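Putative aldo/keto reductase (Salmonella enterica subsp. enterica serovar Typhimurium, PDB 4R9O) probably acts as an NADP-dependent oxidoreductase of the aldo/keto reductase family. Local coordinates at residues F20-W25 against E270-A275. Numbering follows the deposited sequence.
Sequences FVMGYW and ERVRAA
Met22 and Val272 meet through the thioether sulfur and one methyl branch. Met22 SD lies 4.0 Å from Val272 CG2, and the two side chains cross at about a right angle. The touch is apolar. Met22 CG stands anti to the backbone N (chi1 -172°), and the chain then bends at chi2 and again at chi3. The bend at chi2 carries the sulfur toward the helix, although CB itself does not point at it; the further bend at chi3 sets only the terminal methyl CE. On Val272, CG2 does the touching while CG1 takes the position anti to the backbone N.

The second touch is between Phe20 and Ala275. The ring corner CZ sits 3.7 Å from the carbonyl O of Ala275, and CE1 of Phe20 is 4.0 Å from the same oxygen. The oxygen meets the ring obliquely. CB of Ala275 points toward the strand segment. No hydrogen bond joins the two segments, and their backbones stay well apart, with 8.4 Å between the CA atoms of Met22 and Val272.

The fold is a TIM barrel. Strand 16-23 lies in its wall between strands 51-53 and 261-264, parallel to both. Helix 269-276 follows strand 261-264 closely in the chain, so the contact packs this helix against the strand next to the one that precedes it.

Backbone hydrogen bonds hold the strand in the sheet: Val21 with Pro262 and Ile264, Met22 with Thr51 and Asp53. Ile264 touches both Phe20 and Ala275, and Phe40 and His44 of helix 34-46 also pack on Met22. Met22 also lies near Gly267, which probably binds NADP(+), as in a close relative.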
ATOM      1  N   PHE C  20      18.328  10.293 -29.719  1.00 32.29           N
ATOM      2  CA  PHE C  20      18.368   8.888 -29.335  1.00 33.38           C
ATOM      3  C   PHE C  20      19.785   8.520 -28.889  1.00 31.77           C
ATOM      4  O   PHE C  20      20.766   8.958 -29.479  1.00 31.65           O
ATOM      5  CB  PHE C  20      17.911   7.988 -30.487  1.00 35.82           C
ATOM      6  CG  PHE C  20      16.416   7.901 -30.637  1.00 35.03           C
ATOM      7  CD1 PHE C  20      15.702   6.892 -30.013  1.00 35.45           C
ATOM      8  CD2 PHE C  20      15.728   8.817 -31.415  1.00 38.82           C
ATOM      9  CE1 PHE C  20      14.320   6.806 -30.147  1.00 39.34           C
ATOM     10  CE2 PHE C  20      14.349   8.732 -31.567  1.00 39.96           C
ATOM     11  CZ  PHE C  20      13.645   7.722 -30.930  1.00 39.94           C
ATOM     12  N   VAL C  21      19.876   7.714 -27.838  1.00 31.50           N
ATOM     13  CA  VAL C  21      21.156   7.347 -27.235  1.00 29.44           C
ATOM     14  C   VAL C  21      21.419   5.849 -27.354  1.00 30.65           C
ATOM     15  O   VAL C  21      20.554   5.034 -27.025  1.00 30.18           O
ATOM     16  CB  VAL C  21      21.186   7.766 -25.745  1.00 29.15           C
ATOM     17  CG1 VAL C  21      22.454   7.257 -25.050  1.00 30.20           C
ATOM     18  CG2 VAL C  21      21.069   9.283 -25.625  1.00 28.75           C
ATOM     19  N   MET C  22      22.600   5.469 -27.840  1.00 32.80           N
ATOM     20  CA  MET C  22      22.947   4.044 -27.879  1.00 31.07           C
ATOM     21  C   MET C  22      23.493   3.592 -26.528  1.00 28.84           C
ATOM     22  O   MET C  22      24.539   4.067 -26.086  1.00 30.13           O
ATOM     23  CB  MET C  22      23.967   3.748 -28.984  1.00 32.08           C
ATOM     24  CG  MET C  22      24.219   2.258 -29.185  1.00 34.19           C
ATOM     25  SD  MET C  22      22.745   1.392 -29.780  1.00 38.09           S
ATOM     26  CE  MET C  22      22.776  -0.083 -28.767  1.00 65.75           C
ATOM     27  N   GLY C  23      22.784   2.674 -25.875  1.00 28.41           N
ATOM     28  CA  GLY C  23      23.194   2.154 -24.574  1.00 24.59           C
ATOM     29  C   GLY C  23      23.993   0.858 -24.695  1.00 28.26           C
ATOM     30  O   GLY C  23      23.638  -0.037 -25.463  1.00 30.31           O
ATOM     31  N   TYR C  24      25.073   0.749 -23.927  1.00 26.25           N
ATOM     32  CA  TYR C  24      25.977  -0.382 -24.065  1.00 29.81           C
ATOM     33  C   TYR C  24      26.025  -1.300 -22.839  1.00 30.59           C
ATOM     34  O   TYR C  24      26.983  -2.053 -22.662  1.00 29.86           O
ATOM     35  CB  TYR C  24      27.384   0.130 -24.403  1.00 27.02           C
ATOM     36  CG  TYR C  24      27.530   0.483 -25.870  1.00 28.32           C
ATOM     37  CD1 TYR C  24      27.786  -0.509 -26.817  1.00 28.82           C
ATOM     38  CD2 TYR C  24      27.393   1.795 -26.317  1.00 25.43           C
ATOM     39  CE1 TYR C  24      27.906  -0.205 -28.163  1.00 31.39           C
ATOM     40  CE2 TYR C  24      27.514   2.111 -27.674  1.00 26.12           C
ATOM     41  CZ  TYR C  24      27.772   1.108 -28.590  1.00 30.04           C
ATOM     42  OH  TYR C  24      27.907   1.401 -29.934  1.00 29.50           O
ATOM     43  N   TRP C  25      24.975  -1.282 -22.020  1.00 28.45           N
ATOM     44  CA  TRP C  25      24.985  -2.109 -20.820  1.00 29.14           C
ATOM     45  C   TRP C  25      24.938  -3.604 -21.136  1.00 29.75           C
ATOM     46  O   TRP C  25      25.393  -4.407 -20.326  1.00 29.82           O
ATOM     47  CB  TRP C  25      23.834  -1.709 -19.877  1.00 31.27           C
ATOM     48  CG  TRP C  25      22.489  -2.333 -20.135  1.00 35.55           C
ATOM     49  CD1 TRP C  25      21.961  -3.436 -19.514  1.00 38.47           C
ATOM     50  CD2 TRP C  25      21.490  -1.875 -21.052  1.00 36.96           C
ATOM     51  NE1 TRP C  25      20.700  -3.697 -20.000  1.00 40.71           N
ATOM     52  CE2 TRP C  25      20.386  -2.752 -20.942  1.00 41.69           C
ATOM     53  CE3 TRP C  25      21.417  -0.810 -21.953  1.00 38.69           C
ATOM     54  CZ2 TRP C  25      19.227  -2.597 -21.706  1.00 46.00           C
ATOM     55  CZ3 TRP C  25      20.262  -0.654 -22.706  1.00 43.10           C
ATOM     56  CH2 TRP C  25      19.180  -1.544 -22.577  1.00 45.17           C
ATOM     57  N   GLU C 270      19.631  -3.149 -37.344  1.00 70.73           N
ATOM     58  CA  GLU C 270      18.277  -3.220 -37.877  1.00 73.07           C
ATOM     59  C   GLU C 270      17.274  -2.602 -36.906  1.00 66.44           C
ATOM     60  O   GLU C 270      16.424  -1.805 -37.302  1.00 65.65           O
ATOM     61  CB  GLU C 270      17.913  -4.678 -38.173  1.00 80.18           C
ATOM     62  CG  GLU C 270      18.365  -5.642 -37.077  1.00 83.74           C
ATOM     63  CD  GLU C 270      18.828  -6.985 -37.614  1.00 90.55           C
ATOM     64  OE1 GLU C 270      18.016  -7.935 -37.634  1.00 92.95           O
ATOM     65  OE2 GLU C 270      20.008  -7.088 -38.017  1.00 92.96           O
ATOM     66  N   ARG C 271      17.390  -2.965 -35.631  1.00 61.39           N
ATOM     67  CA  ARG C 271      16.454  -2.507 -34.605  1.00 55.12           C
ATOM     68  C   ARG C 271      16.698  -1.059 -34.185  1.00 50.82           C
ATOM     69  O   ARG C 271      15.757  -0.348 -33.825  1.00 49.62           O
ATOM     70  CB  ARG C 271      16.520  -3.421 -33.381  1.00 55.78           C
ATOM     71  CG  ARG C 271      15.755  -4.729 -33.539  1.00 59.96           C
ATOM     72  CD  ARG C 271      15.759  -5.528 -32.240  1.00 61.47           C
ATOM     73  NE  ARG C 271      15.275  -4.739 -31.105  1.00 60.34           N
ATOM     74  CZ  ARG C 271      14.045  -4.811 -30.601  1.00 59.29           C
ATOM     75  NH1 ARG C 271      13.153  -5.651 -31.117  1.00 61.96           N
ATOM     76  NH2 ARG C 271      13.707  -4.047 -29.569  1.00 54.46           N
ATOM     77  N   VAL C 272      17.954  -0.630 -34.202  1.00 48.47           N
ATOM     78  CA  VAL C 272      18.287   0.778 -34.010  1.00 47.56           C
ATOM     79  C   VAL C 272      17.617   1.647 -35.074  1.00 53.23           C
ATOM     80  O   VAL C 272      17.026   2.677 -34.762  1.00 52.64           O
ATOM     81  CB  VAL C 272      19.809   1.026 -34.070  1.00 51.79           C
ATOM     82  CG1 VAL C 272      20.112   2.529 -34.094  1.00 49.53           C
ATOM     83  CG2 VAL C 272      20.517   0.332 -32.922  1.00 50.31           C
ATOM     84  N   ARG C 273      17.726   1.229 -36.334  1.00 55.75           N
ATOM     85  CA  ARG C 273      17.114   1.947 -37.449  1.00 59.27           C
ATOM     86  C   ARG C 273      15.609   2.047 -37.254  1.00 61.56           C
ATOM     87  O   ARG C 273      15.008   3.100 -37.476  1.00 62.53           O
ATOM     88  CB  ARG C 273      17.435   1.250 -38.773  1.00 64.98           C
ATOM     89  CG  ARG C 273      16.927   1.967 -40.010  1.00 68.79           C
ATOM     90  CD  ARG C 273      17.389   1.267 -41.282  1.00 75.03           C
ATOM     91  NE  ARG C 273      18.845   1.150 -41.348  1.00 78.55           N
ATOM     92  CZ  ARG C 273      19.505   0.001 -41.468  1.00 79.85           C
ATOM     93  NH1 ARG C 273      18.846  -1.147 -41.543  1.00 80.22           N
ATOM     94  NH2 ARG C 273      20.830   0.001 -41.518  1.00 80.82           N
ATOM     95  N   ALA C 274      15.008   0.949 -36.806  1.00 62.65           N
ATOM     96  CA  ALA C 274      13.571   0.905 -36.567  1.00 61.23           C
ATOM     97  C   ALA C 274      13.177   1.750 -35.365  1.00 58.54           C
ATOM     98  O   ALA C 274      12.013   2.061 -35.179  1.00 56.26           O
ATOM     99  CB  ALA C 274      13.106  -0.533 -36.373  1.00 61.38           C
ATOM    100  N   ALA C 275      14.145   2.112 -34.537  1.00 58.62           N
ATOM    101  CA  ALA C 275      13.861   2.978 -33.406  1.00 56.43           C
ATOM    102  C   ALA C 275      13.776   4.428 -33.868  1.00 54.66           C
ATOM    103  O   ALA C 275      12.891   5.173 -33.461  1.00 52.94           O
ATOM    104  CB  ALA C 275      14.926   2.819 -32.331  1.00 56.42           C
TER